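Local structure of uncharacterized protein (Nostoc punctiforme, 2QDR) at residues Lys24-Gly28 / Cys264-Ser268; Asn36-Arg40 / Tyr238-Gly242; Phe202-Lys208 / Trp220-Leu225; Tyr232-Tyr238 / Thr294-Pro300. The protein is of unknown function but adopts a double-stranded beta-helix fold of the cupin clan and is a putative dioxygenase. All blocks are in the same frame, centred on the assembly; numbering follows the deposited sequence.

Contact 1: Lys24-Gly28 / Cys264-Ser268; sequences KEDWG and CPSFS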
loop_
_atom_site.group_PDB
_atom_site.type_symbol
_atom_site.label_atom_id
_atom_site.label_comp_id
_atom_site.label_asym_id
_atom_site.label_seq_id
_atom_site.Cartn_x
_atom_site.Cartn_y
_atom_site.Cartn_z
ATOM N N LYS A 24 1.459 -9.226 40.174
ATOM C CA LYS A 24 1.690 -8.093 39.246
ATOM C C LYS A 24 3.094 -8.211 38.644
ATOM O O LYS A 24 3.989 -8.826 39.228
ATOM C CB LYS A 24 1.497 -6.714 39.904
ATOM C CG LYS A 24 0.082 -6.418 40.404
ATOM N N GLU A 25 3.281 -7.577 37.495
ATOM C CA GLU A 25 4.532 -7.661 36.731
ATOM C C GLU A 25 5.562 -6.556 37.077
ATOM O O GLU A 25 5.204 -5.397 37.208
ATOM C CB GLU A 25 4.112 -7.722 35.251
ATOM C CG GLU A 25 3.341 -9.071 34.988
ATOM C CD GLU A 25 2.231 -9.046 33.937
ATOM O OE1 GLU A 25 1.692 -7.964 33.606
ATOM O OE2 GLU A 25 1.817 -10.157 33.529
ATOM N N ASP A 26 6.817 -6.984 37.265
ATOM C CA ASP A 26 8.018 -6.197 37.631
ATOM C C ASP A 26 8.051 -4.737 37.145
ATOM O O ASP A 26 8.264 -3.803 37.922
ATOM C CB ASP A 26 9.244 -6.951 37.059
ATOM C CG ASP A 26 10.490 -6.790 37.874
ATOM O OD1 ASP A 26 10.526 -5.985 38.821
ATOM O OD2 ASP A 26 11.449 -7.536 37.570
ATOM N N TRP A 27 7.820 -4.575 35.845
ATOM C CA TRP A 27 7.817 -3.268 35.155
ATOM C C TRP A 27 6.575 -2.392 35.361
ATOM O O TRP A 27 6.609 -1.243 34.975
ATOM C CB TRP A 27 8.032 -3.466 33.639
ATOM C CG TRP A 27 7.001 -4.334 32.953
ATOM C CD1 TRP A 27 7.079 -5.681 32.732
ATOM C CD2 TRP A 27 5.743 -3.915 32.420
ATOM N NE1 TRP A 27 5.957 -6.120 32.089
ATOM C CE2 TRP A 27 5.116 -5.064 31.883
ATOM C CE3 TRP A 27 5.088 -2.680 32.328
ATOM C CZ2 TRP A 27 3.859 -5.019 31.268
ATOM C CZ3 TRP A 27 3.836 -2.634 31.718
ATOM C CH2 TRP A 27 3.237 -3.800 31.193
ATOM N N GLY A 28 5.509 -2.914 35.968
ATOM C CA GLY A 28 4.263 -2.168 36.198
ATOM C C GLY A 28 3.013 -2.721 35.509
ATOM O O GLY A 28 2.045 -1.984 35.331
ATOM N N CYS A 264 16.397 -11.721 30.909
ATOM C CA CYS A 264 16.612 -10.300 31.040
ATOM C C CYS A 264 15.443 -9.721 31.810
ATOM O O CYS A 264 14.377 -9.524 31.221
ATOM C CB CYS A 264 16.696 -9.682 29.650
ATOM S SG CYS A 264 17.949 -10.476 28.623
ATOM N N PRO A 265 15.619 -9.446 33.120
ATOM C CA PRO A 265 14.490 -8.891 33.853
ATOM C C PRO A 265 14.244 -7.436 33.452
ATOM O O PRO A 265 15.013 -6.864 32.683
ATOM C CB PRO A 265 14.915 -9.014 35.321
ATOM C CG PRO A 265 16.370 -8.914 35.288
ATOM C CD PRO A 265 16.795 -9.596 33.995
ATOM N N SER A 266 13.176 -6.856 33.972
ATOM C CA SER A 266 12.812 -5.484 33.639
ATOM C C SER A 266 13.929 -4.460 33.865
ATOM O O SER A 266 14.609 -4.497 34.873
ATOM C CB SER A 266 11.557 -5.095 34.407
ATOM O OG SER A 266 10.510 -5.950 33.984
ATOM N N PHE A 267 14.116 -3.602 32.863
ATOM C CA PHE A 267 15.110 -2.502 32.832
ATOM C C PHE A 267 16.573 -2.957 32.685
ATOM O O PHE A 267 17.479 -2.279 33.156
ATOM C CB PHE A 267 14.931 -1.535 34.027
ATOM C CG PHE A 267 13.522 -1.025 34.172
ATOM C CD1 PHE A 267 13.043 -0.020 33.334
ATOM C CD2 PHE A 267 12.664 -1.554 35.147
ATOM C CE1 PHE A 267 11.733 0.447 33.457
ATOM C CE2 PHE A 267 11.352 -1.085 35.279
ATOM C CZ PHE A 267 10.887 -0.086 34.426
ATOM N N SER A 268 16.790 -4.081 32.003
ATOM C CA SER A 268 18.131 -4.572 31.723
ATOM C C SER A 268 18.634 -3.773 30.534
ATOM O O SER A 268 17.840 -3.297 29.734
ATOM C CB SER A 268 18.126 -6.051 31.364
ATOM O OG SER A 268 17.599 -6.836 32.404
#

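Contact 2: Asn36-Arg40 / Tyr238-Gly242; sequences NLSGR and YNEEG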
loop_
_atom_site.group_PDB
_atom_site.type_symbol
_atom_site.label_atom_id
_atom_site.label_comp_id
_atom_site.label_asym_id
_atom_site.label_seq_id
_atom_site.Cartn_x
_atom_site.Cartn_y
_atom_site.Cartn_z
ATOM N N ASN A 36 4.444 -14.673 34.962
ATOM C CA ASN A 36 5.291 -14.635 36.155
ATOM C C ASN A 36 6.808 -14.664 35.871
ATOM O O ASN A 36 7.569 -15.279 36.595
ATOM C CB ASN A 36 4.848 -15.722 37.186
ATOM C CG ASN A 36 3.513 -15.395 37.860
ATOM O OD1 ASN A 36 3.352 -14.329 38.469
ATOM N ND2 ASN A 36 2.589 -16.344 37.829
ATOM N N LEU A 37 7.236 -13.961 34.817
ATOM C CA LEU A 37 8.674 -13.846 34.460
ATOM C C LEU A 37 9.464 -12.906 35.376
ATOM O O LEU A 37 10.695 -12.863 35.300
ATOM C CB LEU A 37 8.870 -13.353 33.021
ATOM C CG LEU A 37 8.533 -14.281 31.867
ATOM C CD1 LEU A 37 8.700 -13.529 30.554
ATOM C CD2 LEU A 37 9.412 -15.537 31.882
ATOM N N SER A 38 8.762 -12.133 36.199
ATOM C CA SER A 38 9.363 -11.191 37.124
ATOM C C SER A 38 10.120 -11.853 38.255
ATOM O O SER A 38 9.765 -12.950 38.671
ATOM C CB SER A 38 8.243 -10.370 37.754
ATOM O OG SER A 38 7.416 -9.803 36.755
ATOM N N GLY A 39 11.161 -11.169 38.734
ATOM C CA GLY A 39 11.982 -11.598 39.867
ATOM C C GLY A 39 12.530 -13.006 39.962
ATOM O O GLY A 39 12.586 -13.551 41.059
ATOM N N ARG A 40 12.969 -13.585 38.845
ATOM C CA ARG A 40 13.479 -14.968 38.861
ATOM C C ARG A 40 14.990 -15.126 39.088
ATOM O O ARG A 40 15.790 -14.275 38.719
ATOM C CB ARG A 40 13.112 -15.711 37.571
ATOM C CG ARG A 40 11.624 -15.876 37.333
ATOM C CD ARG A 40 11.384 -16.842 36.176
ATOM N NE ARG A 40 9.965 -17.013 35.858
ATOM C CZ ARG A 40 9.476 -17.886 34.972
ATOM N NH1 ARG A 40 10.259 -18.758 34.336
ATOM N NH2 ARG A 40 8.160 -17.932 34.760
ATOM N N TYR A 238 10.985 -4.388 30.509
ATOM C CA TYR A 238 10.083 -5.528 30.505
ATOM C C TYR A 238 10.885 -6.798 30.734
ATOM O O TYR A 238 12.105 -6.775 30.599
ATOM C CB TYR A 238 9.331 -5.613 29.164
ATOM C CG TYR A 238 10.242 -5.618 27.942
ATOM C CD1 TYR A 238 10.735 -6.814 27.420
ATOM C CD2 TYR A 238 10.617 -4.435 27.316
ATOM C CE1 TYR A 238 11.567 -6.827 26.313
ATOM C CE2 TYR A 238 11.454 -4.446 26.203
ATOM C CZ TYR A 238 11.920 -5.643 25.704
ATOM O OH TYR A 238 12.745 -5.658 24.603
ATOM N N ASN A 239 10.212 -7.892 31.087
ATOM C CA ASN A 239 10.886 -9.176 31.286
ATOM C C ASN A 239 10.882 -9.942 29.983
ATOM O O ASN A 239 9.875 -9.938 29.273
ATOM C CB ASN A 239 10.217 -10.019 32.362
ATOM C CG ASN A 239 10.275 -9.386 33.727
ATOM O OD1 ASN A 239 11.328 -8.946 34.181
ATOM N ND2 ASN A 239 9.144 -9.397 34.424
ATOM N N GLU A 240 12.007 -10.595 29.682
ATOM C CA GLU A 240 12.194 -11.399 28.475
ATOM C C GLU A 240 13.108 -12.582 28.751
ATOM O O GLU A 240 14.050 -12.475 29.548
ATOM C CB GLU A 240 12.823 -10.560 27.356
ATOM C CG GLU A 240 13.249 -11.332 26.053
ATOM C CD GLU A 240 14.000 -10.458 25.042
ATOM O OE1 GLU A 240 13.933 -9.210 25.127
ATOM O OE2 GLU A 240 14.664 -11.025 24.147
ATOM N N GLU A 241 12.813 -13.711 28.113
ATOM C CA GLU A 241 13.657 -14.891 28.211
ATOM C C GLU A 241 13.637 -15.504 26.839
ATOM O O GLU A 241 12.747 -15.207 26.052
ATOM C CB GLU A 241 13.196 -15.909 29.249
ATOM C CG GLU A 241 11.885 -16.636 28.962
ATOM C CD GLU A 241 11.616 -17.777 29.955
ATOM O OE1 GLU A 241 12.185 -17.811 31.063
ATOM O OE2 GLU A 241 10.818 -18.652 29.617
ATOM N N GLY A 242 14.609 -16.354 26.551
ATOM C CA GLY A 242 14.641 -17.015 25.262
ATOM C C GLY A 242 15.647 -18.132 25.175
ATOM O O GLY A 242 16.523 -18.245 26.033
#

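Contact 3: Phe202-Lys208 / Trp220-Leu225; sequences FVQANKK and WLLAIL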
loop_
_atom_site.group_PDB
_atom_site.type_symbol
_atom_site.label_atom_id
_atom_site.label_comp_id
_atom_site.label_asym_id
_atom_site.label_seq_id
_atom_site.Cartn_x
_atom_site.Cartn_y
_atom_site.Cartn_z
ATOM N N PHE A 202 14.697 -4.501 15.337
ATOM C CA PHE A 202 14.715 -5.801 14.639
ATOM C C PHE A 202 13.924 -5.794 13.312
ATOM O O PHE A 202 13.144 -6.710 13.056
ATOM C CB PHE A 202 14.193 -6.916 15.565
ATOM C CG PHE A 202 15.097 -7.225 16.726
ATOM C CD1 PHE A 202 15.049 -6.481 17.889
ATOM C CD2 PHE A 202 15.974 -8.302 16.670
ATOM C CE1 PHE A 202 15.867 -6.799 18.966
ATOM C CE2 PHE A 202 16.794 -8.612 17.746
ATOM C CZ PHE A 202 16.740 -7.852 18.881
ATOM N N VAL A 203 14.124 -4.762 12.485
ATOM C CA VAL A 203 13.468 -4.649 11.159
ATOM C C VAL A 203 13.978 -5.745 10.188
ATOM O O VAL A 203 13.192 -6.294 9.413
ATOM C CB VAL A 203 13.619 -3.187 10.529
ATOM C CG1 VAL A 203 13.340 -3.131 9.004
ATOM C CG2 VAL A 203 12.742 -2.189 11.260
ATOM N N GLN A 204 15.279 -6.064 10.257
ATOM C CA GLN A 204 15.921 -7.092 9.421
ATOM C C GLN A 204 15.857 -8.433 10.132
ATOM O O GLN A 204 16.874 -9.059 10.460
ATOM C CB GLN A 204 17.372 -6.710 9.097
ATOM C CG GLN A 204 17.598 -5.397 8.326
ATOM C CD GLN A 204 16.968 -5.361 6.927
ATOM O OE1 GLN A 204 17.682 -5.257 5.930
ATOM N NE2 GLN A 204 15.641 -5.471 6.848
ATOM N N ALA A 205 14.627 -8.870 10.349
ATOM C CA ALA A 205 14.326 -10.108 11.019
ATOM C C ALA A 205 12.860 -10.348 10.796
ATOM O O ALA A 205 12.147 -9.457 10.341
ATOM C CB ALA A 205 14.624 -10.010 12.488
ATOM N N ASN A 206 12.431 -11.566 11.079
ATOM C CA ASN A 206 11.046 -11.959 10.946
ATOM C C ASN A 206 10.601 -12.618 12.226
ATOM O O ASN A 206 11.423 -13.137 12.985
ATOM C CB ASN A 206 10.864 -12.868 9.738
ATOM C CG ASN A 206 10.949 -12.115 8.423
ATOM O OD1 ASN A 206 11.667 -12.517 7.519
ATOM N ND2 ASN A 206 10.237 -11.000 8.324
ATOM N N LYS A 207 9.286 -12.645 12.416
ATOM C CA LYS A 207 8.674 -13.147 13.622
ATOM C C LYS A 207 7.540 -14.140 13.344
ATOM O O LYS A 207 6.875 -14.054 12.312
ATOM C CB LYS A 207 8.133 -11.894 14.316
ATOM C CG LYS A 207 7.886 -11.887 15.805
ATOM C CD LYS A 207 7.248 -10.519 16.149
ATOM C CE LYS A 207 7.110 -10.208 17.642
ATOM N NZ LYS A 207 8.381 -9.763 18.272
ATOM N N LYS A 208 7.364 -15.108 14.243
ATOM C CA LYS A 208 6.272 -16.089 14.177
ATOM C C LYS A 208 5.572 -16.117 15.513
ATOM O O LYS A 208 6.064 -16.756 16.447
ATOM C CB LYS A 208 6.713 -17.514 13.862
ATOM C CG LYS A 208 6.890 -17.848 12.423
ATOM C CD LYS A 208 7.310 -19.304 12.294
ATOM C CE LYS A 208 7.536 -19.660 10.858
ATOM N NZ LYS A 208 7.843 -21.094 10.643
ATOM N N TRP A 220 6.909 -16.122 20.792
ATOM C CA TRP A 220 7.145 -16.147 19.347
ATOM C C TRP A 220 8.525 -16.662 19.003
ATOM O O TRP A 220 9.391 -16.738 19.865
ATOM C CB TRP A 220 6.991 -14.755 18.720
ATOM C CG TRP A 220 7.972 -13.735 19.208
ATOM C CD1 TRP A 220 9.275 -13.580 18.807
ATOM C CD2 TRP A 220 7.716 -12.691 20.139
ATOM N NE1 TRP A 220 9.852 -12.525 19.467
ATOM C CE2 TRP A 220 8.917 -11.959 20.291
ATOM C CE3 TRP A 220 6.589 -12.299 20.865
ATOM C CZ2 TRP A 220 9.019 -10.853 21.136
ATOM C CZ3 TRP A 220 6.694 -11.206 21.711
ATOM C CH2 TRP A 220 7.904 -10.492 21.835
ATOM N N LEU A 221 8.690 -17.016 17.736
ATOM C CA LEU A 221 9.956 -17.449 17.171
ATOM C C LEU A 221 10.476 -16.253 16.421
ATOM O O LEU A 221 9.694 -15.591 15.732
ATOM C CB LEU A 221 9.819 -18.654 16.239
ATOM C CG LEU A 221 9.928 -20.047 16.868
ATOM C CD1 LEU A 221 9.201 -20.164 18.197
ATOM C CD2 LEU A 221 9.434 -21.086 15.879
ATOM N N LEU A 222 11.770 -15.960 16.591
ATOM C CA LEU A 222 12.448 -14.843 15.930
ATOM C C LEU A 222 13.498 -15.399 14.984
ATOM O O LEU A 222 14.362 -16.170 15.404
ATOM C CB LEU A 222 13.136 -13.929 16.945
ATOM C CG LEU A 222 13.876 -12.679 16.421
ATOM C CD1 LEU A 222 12.917 -11.692 15.811
ATOM C CD2 LEU A 222 14.666 -12.007 17.542
ATOM N N ALA A 223 13.424 -15.003 13.719
ATOM C CA ALA A 223 14.377 -15.425 12.711
ATOM C C ALA A 223 15.207 -14.204 12.407
ATOM O O ALA A 223 14.662 -13.212 11.901
ATOM C CB ALA A 223 13.691 -15.916 11.463
ATOM N N ILE A 224 16.495 -14.250 12.752
ATOM C CA ILE A 224 17.403 -13.143 12.485
ATOM C C ILE A 224 18.123 -13.495 11.208
ATOM O O ILE A 224 18.714 -14.572 11.110
ATOM C CB ILE A 224 18.421 -12.897 13.603
ATOM C CG1 ILE A 224 17.680 -12.586 14.917
ATOM C CG2 ILE A 224 19.399 -11.757 13.190
ATOM C CD1 ILE A 224 18.567 -12.304 16.102
ATOM N N LEU A 225 18.069 -12.596 10.232
ATOM C CA LEU A 225 18.732 -12.831 8.962
ATOM C C LEU A 225 20.231 -12.650 9.110
ATOM O O LEU A 225 20.678 -12.052 10.091
ATOM C CB LEU A 225 18.218 -11.855 7.898
ATOM C CG LEU A 225 16.730 -11.949 7.546
ATOM C CD1 LEU A 225 16.311 -10.880 6.534
ATOM C CD2 LEU A 225 16.426 -13.308 7.012
#

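Contact 4: Tyr232-Tyr238 / Thr294-Pro300; sequences YQMIQPY and TVLSYAP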
loop_
_atom_site.group_PDB
_atom_site.type_symbol
_atom_site.label_atom_id
_atom_site.label_comp_id
_atom_site.label_asym_id
_atom_site.label_seq_id
_atom_site.Cartn_x
_atom_site.Cartn_y
_atom_site.Cartn_z
ATOM N N TYR A 232 23.099 -0.379 18.384
ATOM C CA TYR A 232 23.152 0.221 19.710
ATOM C C TYR A 232 22.761 -0.755 20.810
ATOM O O TYR A 232 22.396 -1.893 20.544
ATOM C CB TYR A 232 22.178 1.400 19.724
ATOM C CG TYR A 232 22.081 2.142 18.406
ATOM C CD1 TYR A 232 23.135 2.915 17.931
ATOM C CD2 TYR A 232 20.917 2.075 17.635
ATOM C CE1 TYR A 232 23.042 3.584 16.711
ATOM C CE2 TYR A 232 20.815 2.747 16.421
ATOM C CZ TYR A 232 21.874 3.500 15.966
ATOM O OH TYR A 232 21.765 4.171 14.762
ATOM N N GLN A 233 22.855 -0.302 22.056
ATOM C CA GLN A 233 22.444 -1.106 23.194
ATOM C C GLN A 233 20.940 -0.904 23.299
ATOM O O GLN A 233 20.393 -0.024 22.625
ATOM C CB GLN A 233 23.127 -0.686 24.495
ATOM C CG GLN A 233 24.645 -0.749 24.437
ATOM C CD GLN A 233 25.310 -0.406 25.760
ATOM O OE1 GLN A 233 24.876 -0.832 26.832
ATOM N NE2 GLN A 233 26.405 0.329 25.679
HETATM N N MSE A 234 20.275 -1.706 24.130
HETATM C CA MSE A 234 18.823 -1.598 24.316
HETATM C C MSE A 234 18.361 -1.678 25.767
HETATM O O MSE A 234 18.575 -2.679 26.445
HETATM C CB MSE A 234 18.098 -2.697 23.560
HETATM C CG MSE A 234 18.200 -2.619 22.056
HETATM SE SE MSE A 234 17.281 -4.198 21.364
HETATM C CE MSE A 234 17.765 -4.117 19.642
ATOM N N ILE A 235 17.703 -0.620 26.217
ATOM C CA ILE A 235 17.144 -0.571 27.550
ATOM C C ILE A 235 15.779 -1.250 27.358
ATOM O O ILE A 235 14.949 -0.793 26.562
ATOM C CB ILE A 235 17.059 0.856 28.091
ATOM C CG1 ILE A 235 18.463 1.477 28.128
ATOM C CG2 ILE A 235 16.393 0.843 29.477
ATOM C CD1 ILE A 235 18.498 2.953 28.390
ATOM N N GLN A 236 15.588 -2.370 28.049
ATOM C CA GLN A 236 14.380 -3.175 27.939
ATOM C C GLN A 236 13.504 -3.105 29.190
ATOM O O GLN A 236 13.682 -3.919 30.098
ATOM C CB GLN A 236 14.778 -4.631 27.638
ATOM C CG GLN A 236 15.453 -4.796 26.268
ATOM C CD GLN A 236 15.744 -6.252 25.877
ATOM O OE1 GLN A 236 15.486 -7.184 26.636
ATOM N NE2 GLN A 236 16.292 -6.443 24.680
ATOM N N PRO A 237 12.559 -2.138 29.271
ATOM C CA PRO A 237 11.653 -2.031 30.437
ATOM C C PRO A 237 10.564 -3.127 30.479
ATOM O O PRO A 237 9.376 -2.829 30.531
ATOM C CB PRO A 237 11.050 -0.628 30.254
ATOM C CG PRO A 237 10.967 -0.491 28.815
ATOM C CD PRO A 237 12.309 -1.024 28.346
ATOM N N TYR A 238 10.985 -4.388 30.509
ATOM C CA TYR A 238 10.083 -5.528 30.505
ATOM C C TYR A 238 10.885 -6.798 30.734
ATOM O O TYR A 238 12.105 -6.775 30.599
ATOM C CB TYR A 238 9.331 -5.613 29.164
ATOM C CG TYR A 238 10.242 -5.618 27.942
ATOM C CD1 TYR A 238 10.735 -6.814 27.420
ATOM C CD2 TYR A 238 10.617 -4.435 27.316
ATOM C CE1 TYR A 238 11.567 -6.827 26.313
ATOM C CE2 TYR A 238 11.454 -4.446 26.203
ATOM C CZ TYR A 238 11.920 -5.643 25.704
ATOM O OH TYR A 238 12.745 -5.658 24.603
ATOM N N THR A 294 9.008 1.673 24.474
ATOM C CA THR A 294 9.048 0.332 25.095
ATOM C C THR A 294 10.390 -0.378 24.852
ATOM O O THR A 294 10.719 -1.278 25.605
ATOM C CB THR A 294 7.876 -0.589 24.642
ATOM O OG1 THR A 294 7.899 -0.763 23.219
ATOM C CG2 THR A 294 6.521 -0.005 25.092
ATOM N N VAL A 295 11.113 -0.036 23.777
ATOM C CA VAL A 295 12.438 -0.603 23.479
ATOM C C VAL A 295 13.223 0.643 23.142
ATOM O O VAL A 295 12.993 1.262 22.104
ATOM C CB VAL A 295 12.440 -1.624 22.338
ATOM C CG1 VAL A 295 13.840 -2.237 22.144
ATOM C CG2 VAL A 295 11.436 -2.732 22.626
ATOM N N LEU A 296 14.143 1.010 24.030
ATOM C CA LEU A 296 14.917 2.239 23.909
ATOM C C LEU A 296 16.350 2.004 23.467
ATOM O O LEU A 296 17.131 1.412 24.214
ATOM C CB LEU A 296 14.937 2.930 25.283
ATOM C CG LEU A 296 13.617 3.001 26.060
ATOM C CD1 LEU A 296 13.822 3.656 27.427
ATOM C CD2 LEU A 296 12.583 3.733 25.256
ATOM N N SER A 297 16.698 2.444 22.259
ATOM C CA SER A 297 18.075 2.306 21.776
ATOM C C SER A 297 18.968 3.254 22.579
ATOM O O SER A 297 18.613 4.412 22.791
ATOM C CB SER A 297 18.192 2.558 20.280
ATOM O OG SER A 297 17.558 1.505 19.572
ATOM N N TYR A 298 20.112 2.732 23.019
ATOM C CA TYR A 298 21.078 3.447 23.857
ATOM C C TYR A 298 22.507 3.306 23.311
ATOM O O TYR A 298 22.912 2.212 22.923
ATOM C CB TYR A 298 20.923 2.895 25.284
ATOM C CG TYR A 298 21.899 3.383 26.322
ATOM C CD1 TYR A 298 22.001 4.734 26.628
ATOM C CD2 TYR A 298 22.630 2.474 27.107
ATOM C CE1 TYR A 298 22.877 5.180 27.628
ATOM C CE2 TYR A 298 23.497 2.913 28.117
ATOM C CZ TYR A 298 23.613 4.265 28.373
ATOM O OH TYR A 298 24.485 4.710 29.341
ATOM N N ALA A 299 23.251 4.416 23.264
ATOM C CA ALA A 299 24.636 4.418 22.752
ATOM C C ALA A 299 25.463 5.521 23.435
ATOM O O ALA A 299 25.684 6.585 22.866
ATOM C CB ALA A 299 24.644 4.572 21.250
ATOM N N PRO A 300 25.924 5.267 24.675
ATOM C CA PRO A 300 26.702 6.272 25.408
ATOM C C PRO A 300 28.120 6.521 24.862
ATOM O O PRO A 300 28.744 5.602 24.327
ATOM C CB PRO A 300 26.790 5.670 26.814
ATOM C CG PRO A 300 26.661 4.217 26.614
ATOM C CD PRO A 300 25.739 4.032 25.472
#

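Contact 1: Lys24-Gly28 / Cys264-Ser268
Trp-27 and Asp-26 close around the side chain of Ser-266, whose OG lies against the CB atoms of both. The Trp-27 side chain can be followed outward. Its CB lies 3.5 Å from Ser-266 OG and 4.4 Å from CE2 of Phe-267. CG is placed between the backbone N and the carbonyl carbon (chi1 59°), which turns the indole along the flank of the serine. CD1 then meets Ser-266 OG at 3.7 Å, with the oxygen at the ring edge and near its plane. Beyond this the ring leaves Cys264-Ser268. NE1 makes a weak hydrogen bond to Asp-286 OD1. Asp-26 CB also stands 3.5 Å from Ser-266 OG. The serine lies in a type II beta turn from Pro-265 to Ser-268, and Ser-268 OG bonds Pro-265 O across that turn at 2.6 Å. The Phe-267 ring also meets Phe-183 of the second subunit. The contact thus packs the N-terminal loop that precedes strand 41-42 against the turn linking strand 260-264 to strand 268-275.

Contact 2: Asn36-Arg40 / Tyr238-Gly242
Leu-37 packs on Asn-239 and Glu-241 where the chain enters strand 240-245. This strand belongs to a seven-stranded antiparallel sheet of the double-stranded beta-helix, and the loop before strand 41-42 lies against it. The apolar part is carried by Leu-37. Its CB rests 3.7 Å from Asn-239 CB. Its CD2 branch crosses the Glu-241 side chain at about a right angle and comes 3.7 Å from OE1.

The polar part centres on the Asn-239 amide. ND2 lies 2.9 Å from Ser-38 OG. The serine hydroxyl accepts a hydrogen bond from the backbone N of Asp-26. Asn-239 OD1 takes a weak hydrogen bond from Ser-266 N. With an alanine here, Ser-266 N would probably lose this acceptor and a gap would open beside Ser-38.

The charged part is looser. Arg-40 NH1 and Glu-241 OE1 form a long salt bridge of 3.9 Å. The carboxylate stands 88° from the guanidinium plane, and no N-H points at the oxygen. Glu-241 is held more firmly by other partners: OE1 is hydrogen-bonded to Tyr-261 OH, while OE2 pairs with Arg-284. Its CG sits between the backbone N and the carbonyl carbon (chi1 68°), and the extended chain carries the carboxylate out to Arg-40. The guanidinium itself is fixed at its edge, where NE gives a 3.0 Å hydrogen bond to Asn-36 O almost in the guanidinium plane. Leu-37 CD2 covers one face of it, 3.9 Å above its centre.

Contact 3: Phe202-Lys208 / Trp220-Leu225
The indole of Trp-220 carries Lys-207 on one face. The ammonium NZ is 3.3 Å from the centroid of the six-membered ring, 26° off the ring normal, in a cation-pi contact. Lys-207 CE lies over the same ring at 3.7 Å and adds a CH-pi contact. The lysine reaches this place because its chain runs out extended and then bends at the last torsion (chi4 78°). The Trp-220 ring also meets that of Trp-209, with the planes inclined to each other. The second flat group is the Phe-202 ring. Ile-224 CD1 approaches its edge, 4.4 Å from CE2, and Leu-222 CD2 comes in obliquely at 4.0 Å from the same atom. The Phe-202 side chain also lies close to an unidentified ligand, probably from the crystallisation liquor.

Ala-205 CB touches Leu-222 CD1 at 4.1 Å. Leu-222, Ile-224, Ala-205 and Lys-207 share one face of the sheet. Asn-206, Lys-208, Leu-221 and Ala-223 point to the other face, where the third subunit packs. There Lys-208 NZ bonds Ser-189 O of its own chain and His-227 ND1 of the third subunit.

The backbones are joined by two hydrogen-bonded pairs. Asn-206 and Ala-223 exchange two bonds, with Ala-223 N to Asn-206 O at 2.8 Å. Lys-208 and Leu-221 do the same, with Leu-221 N to Lys-208 O at 2.9 Å. The strand segments run at 162° to each other. This is an antiparallel beta hairpin, strands 205-212 and 218-224, within the double-stranded beta-helix.

Contact 4: Tyr232-Tyr238 / Thr294-Pro300
Thr-294 meets the Tyr-238 ring through its carbonyl: O lies at the ring edge, 3.3 Å from CE2. The same oxygen is near the ring of Pro-237. Val-295 divides its methyls. CG1, anti to the backbone N (chi1 -176°), touches SE of the selenomethionine Met-234 at 4.0 Å, and CG2 packs against Tyr-238 CE2. Leu-296 pairs with Ile-235 through two backbone hydrogen bonds, and their CB atoms are 4.1 Å apart. Ser-297 faces the other way. Its CB packs 3.8 Å from Tyr-232 CD2, while OG bonds Gln-201. Tyr-298 pairs with Gln-233, whose N gives a 2.7 Å bond to Tyr-298 O. Tyr-298 CB meets Ile-235 CD1 at 3.9 Å, and Tyr-298 OH bonds Gln-128 N of the second subunit. The Gln-233 chain runs alongside the Tyr-298 ring, amide and ring planes 65° apart. Ala-299 CB touches Tyr-232. Pro-300 CD covers a face of the Tyr-298 ring and approaches Gln-233 NE2 at 3.8 Å. A glycine in place of Gln-233 would probably uncover this flank of Tyr-298 and Pro-300. Backbone bonds thus set the antiparallel register, while the side chains add mainly apolar packing that continues into the second subunit.

How the contacts relate
From the N terminus, Lys24-Gly28 opens the longest loop, which contact 1 closes at Cys264-Ser268. Contact 2 nests inside it, from Asn36-Arg40 to Tyr238-Gly242, and contact 3, a short hairpin, nests inside both. Contact 4 opens after contact 3 has closed and ends near the C terminus, so it crosses contacts 1 and 2. Contacts 2 and 4 share Tyr-238, between strands 233-236 and 240-245. Contact 1 joins contact 4 through backbone bonds of Gln-236 with Phe-267 and Ser-268. Phe-202 touches Met-234, linking contacts 3 and 4. Contact 4 adds strand 296-298 to the sheet of strand 233-236, while contacts 1 and 2 bring the N-terminal loop against the turn after strand 260-264 and against strand 240-245.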